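PDB 2WNR: exosome complex component Rrp42 from Methanothermobacter thermautotrophicus, which probably serves as a non-catalytic subunit of the archaeal exosome, an RNA-degrading complex, and contributes to the structuring of the Rrp41 active site. Local coordinates for residues P93-G98 / I144-N149; S51-G56 / A154-V159; N203-D208 / R244-K249. All blocks are in the same frame, centred on the assembly; numbering follows the deposited sequence.

Interaction 1. Residues P93-G98 / I144-N149; sequences PTFEPG and IDYDGN
Phe95 and Tyr146 are the two residues that meet here, through the CZ end of Phe95 and the CB-CG-CD2 side of Tyr146, with 90 Å² buried between the segments. The tight part is small: CZ of Phe95 comes within 3.7 Å of Tyr146 CD2, and Phe95 CE2 lies 4.1 Å from Tyr146 CB. The ring planes are inclined by just 20°, yet the ring centroids stand 5.5 Å apart, so the rings are near parallel but slid past one another with little overlap. The side chains themselves approach at about a right angle. Tyr146 holds CG anti to its own N (chi1 167°), which carries the phenol past the Phe95 ring to a hydrogen bond between Tyr146 OH and Glu214. Within the RNase PH fold, this joins the loop between strand 80-87 and helix 102-117 to the end of strand 133-145, where Ile144 and Asp145 both face Gln59 in a classic beta bulge. The CA atoms of Phe95 and Tyr146 are 9.5 Å apart, which leaves the side chains alone to bridge the gap. Toward solvent the contact thins out, Tyr146 being partly exposed beside the exposed Thr94, while another protein's chain hydrogen-bonds to Tyr146 O.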
ATOM      1  N   PRO A  93       2.646 -15.170  19.502  1.00 22.35           N
ATOM      2  CA  PRO A  93       1.243 -15.199  19.034  1.00 23.01           C
ATOM      3  C   PRO A  93       0.572 -13.815  18.992  1.00 23.97           C
ATOM      4  O   PRO A  93      -0.511 -13.672  18.431  1.00 24.06           O
ATOM      5  CB  PRO A  93       0.532 -16.116  20.047  1.00 22.87           C
ATOM      6  CG  PRO A  93       1.376 -16.086  21.275  1.00 22.87           C
ATOM      7  CD  PRO A  93       2.813 -15.812  20.815  1.00 23.06           C
ATOM      8  N   THR A  94       1.216 -12.808  19.571  1.00 24.97           N
ATOM      9  CA  THR A  94       0.676 -11.457  19.560  1.00 25.62           C
ATOM     10  C   THR A  94       1.295 -10.633  18.433  1.00 26.69           C
ATOM     11  O   THR A  94       0.999  -9.444  18.281  1.00 28.01           O
ATOM     12  CB  THR A  94       0.896 -10.729  20.919  1.00 25.60           C
ATOM     13  OG1 THR A  94       2.280 -10.364  21.069  1.00 25.24           O
ATOM     14  CG2 THR A  94       0.449 -11.613  22.080  1.00 22.35           C
ATOM     15  N   PHE A  95       2.159 -11.265  17.649  1.00 26.02           N
ATOM     16  CA  PHE A  95       2.806 -10.583  16.538  1.00 25.20           C
ATOM     17  C   PHE A  95       1.994 -10.775  15.265  1.00 25.83           C
ATOM     18  O   PHE A  95       1.854 -11.897  14.769  1.00 25.98           O
ATOM     19  CB  PHE A  95       4.241 -11.078  16.381  1.00 24.33           C
ATOM     20  CG  PHE A  95       5.185 -10.548  17.436  1.00 25.77           C
ATOM     21  CD1 PHE A  95       4.703  -9.901  18.579  1.00 21.73           C
ATOM     22  CD2 PHE A  95       6.565 -10.710  17.292  1.00 23.42           C
ATOM     23  CE1 PHE A  95       5.577  -9.419  19.546  1.00 22.12           C
ATOM     24  CE2 PHE A  95       7.457 -10.229  18.265  1.00 21.50           C
ATOM     25  CZ  PHE A  95       6.963  -9.584  19.392  1.00 22.38           C
ATOM     26  N   GLU A  96       1.426  -9.677  14.770  1.00 25.52           N
ATOM     27  CA  GLU A  96       0.618  -9.700  13.567  1.00 25.31           C
ATOM     28  C   GLU A  96       1.511  -9.670  12.332  1.00 25.47           C
ATOM     29  O   GLU A  96       2.587  -9.049  12.353  1.00 25.90           O
ATOM     30  CB  GLU A  96      -0.369  -8.521  13.546  1.00 25.41           C
ATOM     31  CG  GLU A  96      -1.427  -8.519  14.663  1.00 27.56           C
ATOM     32  CD  GLU A  96      -2.308  -9.758  14.669  1.00 32.53           C
ATOM     33  OE1 GLU A  96      -3.211  -9.842  15.537  1.00 37.05           O
ATOM     34  OE2 GLU A  96      -2.114 -10.649  13.811  1.00 34.42           O
ATOM     35  N   PRO A  97       1.072 -10.331  11.244  1.00 24.90           N
ATOM     36  CA  PRO A  97       1.821 -10.234   9.998  1.00 25.30           C
ATOM     37  C   PRO A  97       1.517  -8.902   9.318  1.00 26.13           C
ATOM     38  O   PRO A  97       0.667  -8.152   9.786  1.00 26.95           O
ATOM     39  CB  PRO A  97       1.270 -11.406   9.177  1.00 25.02           C
ATOM     40  CG  PRO A  97      -0.124 -11.537   9.624  1.00 23.52           C
ATOM     41  CD  PRO A  97      -0.132 -11.171  11.095  1.00 23.27           C
ATOM     42  N   GLY A  98       2.183  -8.622   8.213  1.00 26.31           N
ATOM     43  CA  GLY A  98       1.982  -7.347   7.534  1.00 25.68           C
ATOM     44  C   GLY A  98       3.152  -6.432   7.821  1.00 26.29           C
ATOM     45  O   GLY A  98       4.106  -6.833   8.502  1.00 26.03           O
ATOM     46  N   ILE A 144      12.983 -13.930  15.961  1.00 22.84           N
ATOM     47  CA  ILE A 144      12.694 -15.343  15.763  1.00 21.93           C
ATOM     48  C   ILE A 144      11.875 -15.913  16.917  1.00 21.78           C
ATOM     49  O   ILE A 144      11.043 -16.799  16.722  1.00 20.30           O
ATOM     50  CB  ILE A 144      14.036 -16.120  15.621  1.00 22.42           C
ATOM     51  CG1 ILE A 144      14.851 -15.606  14.417  1.00 28.20           C
ATOM     52  CG2 ILE A 144      13.835 -17.598  15.517  1.00 26.14           C
ATOM     53  CD1 ILE A 144      14.151 -15.675  13.055  1.00 25.72           C
ATOM     54  N   ASP A 145      12.112 -15.395  18.119  1.00 21.97           N
ATOM     55  CA  ASP A 145      11.504 -15.904  19.350  1.00 22.23           C
ATOM     56  C   ASP A 145      11.465 -14.730  20.320  1.00 23.33           C
ATOM     57  O   ASP A 145      12.459 -14.005  20.468  1.00 23.55           O
ATOM     58  CB  ASP A 145      12.369 -17.029  19.926  1.00 22.52           C
ATOM     59  CG  ASP A 145      11.556 -18.245  20.425  1.00 24.53           C
ATOM     60  OD1 ASP A 145      10.304 -18.218  20.466  1.00 22.54           O
ATOM     61  OD2 ASP A 145      12.203 -19.252  20.782  1.00 21.53           O
ATOM     62  N   TYR A 146      10.320 -14.509  20.955  1.00 23.24           N
ATOM     63  CA  TYR A 146      10.193 -13.393  21.888  1.00 23.30           C
ATOM     64  C   TYR A 146       9.804 -13.872  23.279  1.00 23.80           C
ATOM     65  O   TYR A 146       8.680 -14.339  23.494  1.00 24.33           O
ATOM     66  CB  TYR A 146       9.213 -12.336  21.362  1.00 23.36           C
ATOM     67  CG  TYR A 146       8.789 -11.299  22.388  1.00 23.75           C
ATOM     68  CD1 TYR A 146       9.724 -10.480  23.025  1.00 22.18           C
ATOM     69  CD2 TYR A 146       7.443 -11.140  22.722  1.00 26.49           C
ATOM     70  CE1 TYR A 146       9.333  -9.533  23.973  1.00 20.89           C
ATOM     71  CE2 TYR A 146       7.040 -10.195  23.666  1.00 26.50           C
ATOM     72  CZ  TYR A 146       7.990  -9.398  24.288  1.00 26.09           C
ATOM     73  OH  TYR A 146       7.589  -8.462  25.218  1.00 30.18           O
ATOM     74  N   ASP A 147      10.741 -13.757  24.218  1.00 23.74           N
ATOM     75  CA  ASP A 147      10.506 -14.182  25.593  1.00 24.40           C
ATOM     76  C   ASP A 147      10.954 -13.081  26.549  1.00 25.10           C
ATOM     77  O   ASP A 147      11.381 -13.364  27.665  1.00 27.61           O
ATOM     78  CB  ASP A 147      11.236 -15.507  25.884  1.00 23.29           C
ATOM     79  CG  ASP A 147      10.635 -16.281  27.063  1.00 26.45           C
ATOM     80  OD1 ASP A 147       9.473 -16.014  27.444  1.00 29.34           O
ATOM     81  OD2 ASP A 147      11.319 -17.188  27.608  1.00 30.48           O
ATOM     82  N   GLY A 148      10.857 -11.829  26.104  1.00 25.31           N
ATOM     83  CA  GLY A 148      11.229 -10.670  26.921  1.00 24.88           C
ATOM     84  C   GLY A 148      12.434  -9.875  26.427  1.00 24.86           C
ATOM     85  O   GLY A 148      13.465 -10.442  26.057  1.00 25.33           O
ATOM     86  N   ASN A 149      12.301  -8.553  26.431  1.00 23.92           N
ATOM     87  CA  ASN A 149      13.432  -7.649  26.202  1.00 24.26           C
ATOM     88  C   ASN A 149      14.031  -7.769  24.801  1.00 24.61           C
ATOM     89  O   ASN A 149      15.092  -8.358  24.594  1.00 25.61           O
ATOM     90  CB  ASN A 149      14.505  -7.829  27.286  1.00 24.01           C
ATOM     91  CG  ASN A 149      15.579  -6.754  27.244  1.00 23.26           C
ATOM     92  OD1 ASN A 149      15.499  -5.797  26.475  1.00 23.81           O
ATOM     93  ND2 ASN A 149      16.593  -6.910  28.088  1.00 25.13           N
TER

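Interaction 2. Residues S51-G56 / A154-V159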
ATOM      1  N   SER A  51      24.583 -12.239  12.582  1.00 19.60           N
ATOM      2  CA  SER A  51      24.683 -12.700  13.969  1.00 21.01           C
ATOM      3  C   SER A  51      23.394 -13.339  14.462  1.00 20.88           C
ATOM      4  O   SER A  51      22.321 -13.042  13.970  1.00 21.91           O
ATOM      5  CB  SER A  51      25.064 -11.544  14.901  1.00 21.95           C
ATOM      6  OG  SER A  51      23.989 -10.631  15.073  1.00 24.55           O
ATOM      7  N   ARG A  52      23.519 -14.224  15.438  1.00 21.44           N
ATOM      8  CA  ARG A  52      22.372 -14.823  16.108  1.00 22.35           C
ATOM      9  C   ARG A  52      22.577 -14.636  17.610  1.00 22.30           C
ATOM     10  O   ARG A  52      23.539 -15.166  18.183  1.00 23.18           O
ATOM     11  CB  ARG A  52      22.242 -16.307  15.738  1.00 21.98           C
ATOM     12  CG  ARG A  52      21.065 -17.021  16.380  1.00 25.01           C
ATOM     13  CD  ARG A  52      21.266 -18.537  16.414  1.00 33.70           C
ATOM     14  NE  ARG A  52      20.355 -19.260  15.524  1.00 41.59           N
ATOM     15  CZ  ARG A  52      20.726 -19.984  14.468  1.00 46.43           C
ATOM     16  NH1 ARG A  52      22.008 -20.105  14.144  1.00 49.06           N
ATOM     17  NH2 ARG A  52      19.806 -20.601  13.735  1.00 47.09           N
ATOM     18  N   VAL A  53      21.695 -13.859  18.235  1.00 21.76           N
ATOM     19  CA  VAL A  53      21.767 -13.624  19.678  1.00 21.85           C
ATOM     20  C   VAL A  53      20.594 -14.272  20.415  1.00 22.53           C
ATOM     21  O   VAL A  53      19.436 -14.159  20.004  1.00 22.77           O
ATOM     22  CB  VAL A  53      21.857 -12.116  20.023  1.00 21.15           C
ATOM     23  CG1 VAL A  53      21.641 -11.876  21.517  1.00 21.04           C
ATOM     24  CG2 VAL A  53      23.196 -11.572  19.617  1.00 24.00           C
ATOM     25  N   LYS A  54      20.918 -14.972  21.495  1.00 22.51           N
ATOM     26  CA  LYS A  54      19.920 -15.513  22.402  1.00 21.80           C
ATOM     27  C   LYS A  54      20.117 -14.881  23.771  1.00 22.11           C
ATOM     28  O   LYS A  54      21.197 -14.956  24.357  1.00 22.47           O
ATOM     29  CB  LYS A  54      20.016 -17.034  22.495  1.00 20.91           C
ATOM     30  CG  LYS A  54      19.445 -17.772  21.301  1.00 20.99           C
ATOM     31  CD  LYS A  54      19.372 -19.283  21.552  1.00 23.47           C
ATOM     32  CE  LYS A  54      18.214 -19.628  22.484  1.00 27.77           C
ATOM     33  NZ  LYS A  54      18.072 -21.093  22.726  1.00 28.31           N
ATOM     34  N   LEU A  55      19.066 -14.240  24.260  1.00 21.91           N
ATOM     35  CA  LEU A  55      19.074 -13.608  25.563  1.00 22.72           C
ATOM     36  C   LEU A  55      17.933 -14.277  26.322  1.00 22.75           C
ATOM     37  O   LEU A  55      16.766 -13.975  26.106  1.00 23.58           O
ATOM     38  CB  LEU A  55      18.894 -12.084  25.411  1.00 21.89           C
ATOM     39  CG  LEU A  55      18.544 -11.180  26.602  1.00 24.79           C
ATOM     40  CD1 LEU A  55      19.502 -11.352  27.771  1.00 25.55           C
ATOM     41  CD2 LEU A  55      18.493  -9.716  26.173  1.00 25.31           C
ATOM     42  N   GLY A  56      18.276 -15.217  27.190  1.00 23.07           N
ATOM     43  CA  GLY A  56      17.289 -16.167  27.673  1.00 22.56           C
ATOM     44  C   GLY A  56      16.818 -16.919  26.447  1.00 23.55           C
ATOM     45  O   GLY A  56      17.632 -17.465  25.701  1.00 25.13           O
ATOM     46  N   ALA A 154      18.405  -6.958  20.585  1.00 23.70           N
ATOM     47  CA  ALA A 154      18.499  -6.352  19.257  1.00 22.40           C
ATOM     48  C   ALA A 154      19.784  -5.564  19.091  1.00 23.18           C
ATOM     49  O   ALA A 154      20.512  -5.765  18.125  1.00 25.43           O
ATOM     50  CB  ALA A 154      17.286  -5.491  18.965  1.00 21.15           C
ATOM     51  N   VAL A 155      20.073  -4.689  20.042  1.00 22.89           N
ATOM     52  CA  VAL A 155      21.278  -3.861  19.977  1.00 23.18           C
ATOM     53  C   VAL A 155      22.519  -4.754  19.974  1.00 24.38           C
ATOM     54  O   VAL A 155      23.468  -4.532  19.218  1.00 25.31           O
ATOM     55  CB  VAL A 155      21.334  -2.849  21.149  1.00 22.42           C
ATOM     56  CG1 VAL A 155      22.706  -2.211  21.251  1.00 21.80           C
ATOM     57  CG2 VAL A 155      20.259  -1.786  20.975  1.00 19.97           C
ATOM     58  N   LEU A 156      22.481  -5.780  20.816  1.00 24.28           N
ATOM     59  CA  LEU A 156      23.588  -6.709  20.955  1.00 24.17           C
ATOM     60  C   LEU A 156      23.874  -7.437  19.637  1.00 24.23           C
ATOM     61  O   LEU A 156      25.028  -7.552  19.232  1.00 23.19           O
ATOM     62  CB  LEU A 156      23.280  -7.703  22.074  1.00 23.36           C
ATOM     63  CG  LEU A 156      24.363  -8.637  22.616  1.00 24.96           C
ATOM     64  CD1 LEU A 156      25.748  -7.977  22.687  1.00 26.07           C
ATOM     65  CD2 LEU A 156      23.938  -9.123  23.984  1.00 24.00           C
ATOM     66  N   ALA A 157      22.815  -7.903  18.977  1.00 23.88           N
ATOM     67  CA  ALA A 157      22.923  -8.642  17.719  1.00 23.12           C
ATOM     68  C   ALA A 157      23.350  -7.742  16.550  1.00 23.15           C
ATOM     69  O   ALA A 157      24.143  -8.158  15.701  1.00 21.94           O
ATOM     70  CB  ALA A 157      21.611  -9.348  17.402  1.00 21.73           C
ATOM     71  N   THR A 158      22.825  -6.518  16.513  1.00 22.73           N
ATOM     72  CA  THR A 158      23.169  -5.563  15.477  1.00 22.40           C
ATOM     73  C   THR A 158      24.638  -5.183  15.591  1.00 24.46           C
ATOM     74  O   THR A 158      25.364  -5.233  14.598  1.00 24.33           O
ATOM     75  CB  THR A 158      22.308  -4.310  15.569  1.00 22.89           C
ATOM     76  OG1 THR A 158      20.928  -4.689  15.636  1.00 24.34           O
ATOM     77  CG2 THR A 158      22.525  -3.418  14.343  1.00 23.03           C
ATOM     78  N   VAL A 159      25.071  -4.832  16.805  1.00 23.91           N
ATOM     79  CA  VAL A 159      26.476  -4.549  17.056  1.00 23.00           C
ATOM     80  C   VAL A 159      27.336  -5.743  16.649  1.00 22.79           C
ATOM     81  O   VAL A 159      28.331  -5.577  15.929  1.00 24.48           O
ATOM     82  CB  VAL A 159      26.745  -4.108  18.524  1.00 22.98           C
ATOM     83  CG1 VAL A 159      28.234  -4.098  18.836  1.00 21.53           C
ATOM     84  CG2 VAL A 159      26.189  -2.713  18.762  1.00 22.81           C
TER
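Strand 51-55 and helix 154-159 run nearly antiparallel, their axes at 154° and 7.7 Å apart at closest approach, with Val53 CA and Ala157 CA separated by 5.5 Å. The small Ala157, its CB directed to the strand, is consistent with so close an approach. Val53 meets it with one branch: CG2 lies 3.5 Å from Ala157 CB and equally near Ala157 CA, so this methyl rests against the helix backbone. The other branch, CG1, is anti to the backbone N and faces Leu156 more loosely, 4.4 Å from its CD2. The polar part of the contact is the hydroxyl of Ser51, which donates to Ala157 O over 2.6 Å. Its approach is bent, with a C=O...OG angle of 117° and the donor tilted 31° from the carbonyl plane. The first torsion of Ser51 sets OG between the backbone N and the carbonyl carbon, turned to the helix. An alanine at Ser51 would lose this bond and is likely to leave the buried Ala157 O without its side-chain donor. Farther from the strand, Thr158 OG1 turns back to Ala154 O, which also accepts from Thr158 N. The interface is plain packing of a helix on a sheet in the RNase PH fold: strand 49-55 lies between strands 37-41 and 58-69, and helix 150-164 spreads over all three, Leu156 touching Ile37 on one flank and Ala157 touching Val62 on the other.

Interaction 3. Residues N203-D208 / R244-K249; sequences NEIVLD and RDDVLK
Ile205 meets Asp246 and Lys249, one helical turn apart, and the end of its ethyl branch reaches both. CD1 lies 3.7 Å from Lys249 CG and 3.8 Å from the backbone oxygen of Asp246. CG2 adds a looser approach to the aspartate, 4.2 Å from Asp246 CB. The position of the two branches follows from chi1 of 50°, which places CG1 between the backbone N and the carbonyl carbon and leaves CG2 anti to the carbonyl carbon. Lys249 contributes the root of its chain, since CB too is near CD1 of Ile205, at 3.9 Å. The two side chains cross obliquely, so CD1 of Ile205 lies against the CB-CG part of the lysine while the extended remainder continues past it. That extension takes NZ toward the carboxylate of Glu204, but Lys249 NZ and Glu204 OE1 remain 4.5 Å apart, beyond salt-bridge distance. Opposite charges at this spacing would probably attract weakly, and the other oxygen, Glu204 OE2, is salt-bridged to Lys23. Asp246 likewise offers the isoleucine its CB and backbone while its carboxylate forms a salt bridge with Lys200. No hydrogen bond links the segments. Ile205, which is buried, gives the largest share of the 195 Å² between them, with Asp246 and the exposed Lys249 supplying most of the rest. Nearby, Ile205 also touches Phe198 and Ala250. The arrangement is helix-on-sheet packing in the second domain of the RNase PH family: the start of helix 244-268 lies against strand 204-207, an outermost strand within this chain of the four-stranded antiparallel sheet.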
ATOM      1  N   ASN A 203       8.095  -1.103  43.466  1.00 23.54           N
ATOM      2  CA  ASN A 203       8.944   0.062  43.740  1.00 23.72           C
ATOM      3  C   ASN A 203      10.367  -0.111  43.209  1.00 23.85           C
ATOM      4  O   ASN A 203      11.272   0.638  43.574  1.00 24.80           O
ATOM      5  CB  ASN A 203       9.000   0.330  45.248  1.00 23.37           C
ATOM      6  CG  ASN A 203       7.627   0.513  45.867  1.00 25.07           C
ATOM      7  OD1 ASN A 203       7.375   0.031  46.964  1.00 27.59           O
ATOM      8  ND2 ASN A 203       6.734   1.219  45.174  1.00 26.33           N
ATOM      9  N   GLU A 204      10.568  -1.108  42.354  1.00 23.62           N
ATOM     10  CA  GLU A 204      11.911  -1.496  41.953  1.00 23.45           C
ATOM     11  C   GLU A 204      12.094  -1.380  40.455  1.00 22.56           C
ATOM     12  O   GLU A 204      11.141  -1.553  39.694  1.00 23.32           O
ATOM     13  CB  GLU A 204      12.204  -2.943  42.387  1.00 23.56           C
ATOM     14  CG  GLU A 204      12.030  -3.233  43.883  1.00 24.94           C
ATOM     15  CD  GLU A 204      13.025  -2.492  44.761  1.00 28.51           C
ATOM     16  OE1 GLU A 204      14.095  -2.085  44.250  1.00 29.77           O
ATOM     17  OE2 GLU A 204      12.730  -2.318  45.969  1.00 27.05           O
ATOM     18  N   ILE A 205      13.315  -1.085  40.029  1.00 21.76           N
ATOM     19  CA  ILE A 205      13.660  -1.291  38.627  1.00 22.95           C
ATOM     20  C   ILE A 205      14.448  -2.594  38.472  1.00 23.26           C
ATOM     21  O   ILE A 205      15.386  -2.865  39.233  1.00 23.74           O
ATOM     22  CB  ILE A 205      14.388  -0.087  37.976  1.00 22.76           C
ATOM     23  CG1 ILE A 205      15.561   0.387  38.831  1.00 23.39           C
ATOM     24  CG2 ILE A 205      13.396   1.060  37.716  1.00 22.56           C
ATOM     25  CD1 ILE A 205      16.630   1.106  38.045  1.00 25.41           C
ATOM     26  N   VAL A 206      14.035  -3.418  37.513  1.00 23.23           N
ATOM     27  CA  VAL A 206      14.721  -4.679  37.287  1.00 23.98           C
ATOM     28  C   VAL A 206      15.332  -4.706  35.909  1.00 23.82           C
ATOM     29  O   VAL A 206      14.701  -4.285  34.943  1.00 25.32           O
ATOM     30  CB  VAL A 206      13.866  -5.979  37.545  1.00 24.33           C
ATOM     31  CG1 VAL A 206      12.883  -5.849  38.689  1.00 24.03           C
ATOM     32  CG2 VAL A 206      13.291  -6.588  36.290  1.00 26.35           C
ATOM     33  N   LEU A 207      16.562  -5.204  35.831  1.00 23.08           N
ATOM     34  CA  LEU A 207      17.301  -5.225  34.577  1.00 23.08           C
ATOM     35  C   LEU A 207      16.945  -6.465  33.770  1.00 23.07           C
ATOM     36  O   LEU A 207      16.856  -7.558  34.323  1.00 24.00           O
ATOM     37  CB  LEU A 207      18.812  -5.161  34.845  1.00 23.12           C
ATOM     38  CG  LEU A 207      19.830  -5.369  33.718  1.00 22.26           C
ATOM     39  CD1 LEU A 207      19.777  -4.241  32.694  1.00 20.10           C
ATOM     40  CD2 LEU A 207      21.229  -5.482  34.312  1.00 22.22           C
ATOM     41  N   ASP A 208      16.735  -6.268  32.468  1.00 23.17           N
ATOM     42  CA  ASP A 208      16.505  -7.345  31.504  1.00 22.59           C
ATOM     43  C   ASP A 208      15.264  -8.172  31.875  1.00 22.44           C
ATOM     44  O   ASP A 208      15.375  -9.262  32.455  1.00 22.75           O
ATOM     45  CB  ASP A 208      17.774  -8.194  31.364  1.00 22.26           C
ATOM     46  CG  ASP A 208      17.583  -9.395  30.478  1.00 24.71           C
ATOM     47  OD1 ASP A 208      16.924  -9.254  29.436  1.00 24.64           O
ATOM     48  OD2 ASP A 208      18.091 -10.484  30.826  1.00 24.57           O
ATOM     49  N   ARG A 244      12.135  10.454  38.995  1.00 22.34           N
ATOM     50  CA  ARG A 244      13.502  10.918  38.788  1.00 22.58           C
ATOM     51  C   ARG A 244      14.534   9.893  39.300  1.00 22.97           C
ATOM     52  O   ARG A 244      15.516   9.607  38.618  1.00 23.80           O
ATOM     53  CB  ARG A 244      13.704  12.278  39.465  1.00 22.47           C
ATOM     54  CG  ARG A 244      15.017  12.957  39.118  1.00 21.24           C
ATOM     55  CD  ARG A 244      15.153  14.289  39.833  1.00 20.68           C
ATOM     56  NE  ARG A 244      16.473  14.877  39.625  1.00 21.99           N
ATOM     57  CZ  ARG A 244      17.548  14.605  40.361  1.00 22.16           C
ATOM     58  NH1 ARG A 244      17.484  13.742  41.368  1.00 20.79           N
ATOM     59  NH2 ARG A 244      18.699  15.193  40.081  1.00 20.35           N
ATOM     60  N   ASP A 245      14.298   9.338  40.491  1.00 22.83           N
ATOM     61  CA  ASP A 245      15.225   8.377  41.088  1.00 23.55           C
ATOM     62  C   ASP A 245      15.332   7.124  40.239  1.00 23.73           C
ATOM     63  O   ASP A 245      16.433   6.610  40.040  1.00 25.02           O
ATOM     64  CB  ASP A 245      14.827   8.016  42.526  1.00 23.46           C
ATOM     65  CG  ASP A 245      15.096   9.145  43.518  1.00 27.26           C
ATOM     66  OD1 ASP A 245      15.644  10.209  43.122  1.00 27.00           O
ATOM     67  OD2 ASP A 245      14.752   8.964  44.710  1.00 30.67           O
ATOM     68  N   ASP A 246      14.193   6.646  39.734  1.00 23.38           N
ATOM     69  CA  ASP A 246      14.155   5.474  38.857  1.00 22.35           C
ATOM     70  C   ASP A 246      15.044   5.671  37.639  1.00 21.77           C
ATOM     71  O   ASP A 246      15.808   4.783  37.278  1.00 22.36           O
ATOM     72  CB  ASP A 246      12.730   5.170  38.400  1.00 22.17           C
ATOM     73  CG  ASP A 246      11.836   4.697  39.525  1.00 23.24           C
ATOM     74  OD1 ASP A 246      12.344   4.254  40.571  1.00 27.85           O
ATOM     75  OD2 ASP A 246      10.604   4.769  39.361  1.00 23.71           O
ATOM     76  N   VAL A 247      14.959   6.845  37.024  1.00 21.84           N
ATOM     77  CA  VAL A 247      15.715   7.124  35.818  1.00 21.07           C
ATOM     78  C   VAL A 247      17.208   7.175  36.097  1.00 21.68           C
ATOM     79  O   VAL A 247      17.995   6.519  35.405  1.00 21.27           O
ATOM     80  CB  VAL A 247      15.243   8.415  35.164  1.00 21.54           C
ATOM     81  CG1 VAL A 247      16.193   8.846  34.044  1.00 19.41           C
ATOM     82  CG2 VAL A 247      13.823   8.226  34.637  1.00 21.27           C
ATOM     83  N   LEU A 248      17.588   7.931  37.124  1.00 21.61           N
ATOM     84  CA  LEU A 248      18.995   8.105  37.476  1.00 21.65           C
ATOM     85  C   LEU A 248      19.632   6.817  37.993  1.00 22.02           C
ATOM     86  O   LEU A 248      20.822   6.574  37.767  1.00 22.75           O
ATOM     87  CB  LEU A 248      19.161   9.238  38.486  1.00 21.12           C
ATOM     88  CG  LEU A 248      18.762  10.644  38.020  1.00 22.92           C
ATOM     89  CD1 LEU A 248      19.038  11.629  39.138  1.00 22.73           C
ATOM     90  CD2 LEU A 248      19.487  11.083  36.741  1.00 20.47           C
ATOM     91  N   LYS A 249      18.835   6.002  38.681  1.00 22.00           N
ATOM     92  CA  LYS A 249      19.280   4.692  39.146  1.00 22.34           C
ATOM     93  C   LYS A 249      19.571   3.791  37.948  1.00 21.79           C
ATOM     94  O   LYS A 249      20.614   3.142  37.893  1.00 21.67           O
ATOM     95  CB  LYS A 249      18.235   4.063  40.076  1.00 22.91           C
ATOM     96  CG  LYS A 249      18.663   2.747  40.715  1.00 24.92           C
ATOM     97  CD  LYS A 249      17.789   2.379  41.910  1.00 26.81           C
ATOM     98  CE  LYS A 249      18.150   0.983  42.432  1.00 26.90           C
ATOM     99  NZ  LYS A 249      17.591   0.719  43.789  1.00 26.59           N
TER

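From the N terminus, residues 51-56 come first and open interaction 2, which closes on helix 150-164 after a long excursion. Both segments of interaction 1 fall within that excursion: residues 93-98 lie in the loop after strand 80-87, whereas residues 144-149 carry the end of strand 133-145 and the loop that leads into the helix completing interaction 2. Interaction 3 comes later in series, closing a shorter loop from strand 204-207 to helix 244-268, so none of the loops cross. Interactions 1 and 2 belong to the first family domain and interaction 3 to the second. Asp208 joins them: its OD1 lies 2.7 Å from Asn149 ND2, a probable hydrogen bond, and its OD2 packs against Leu55 CD1.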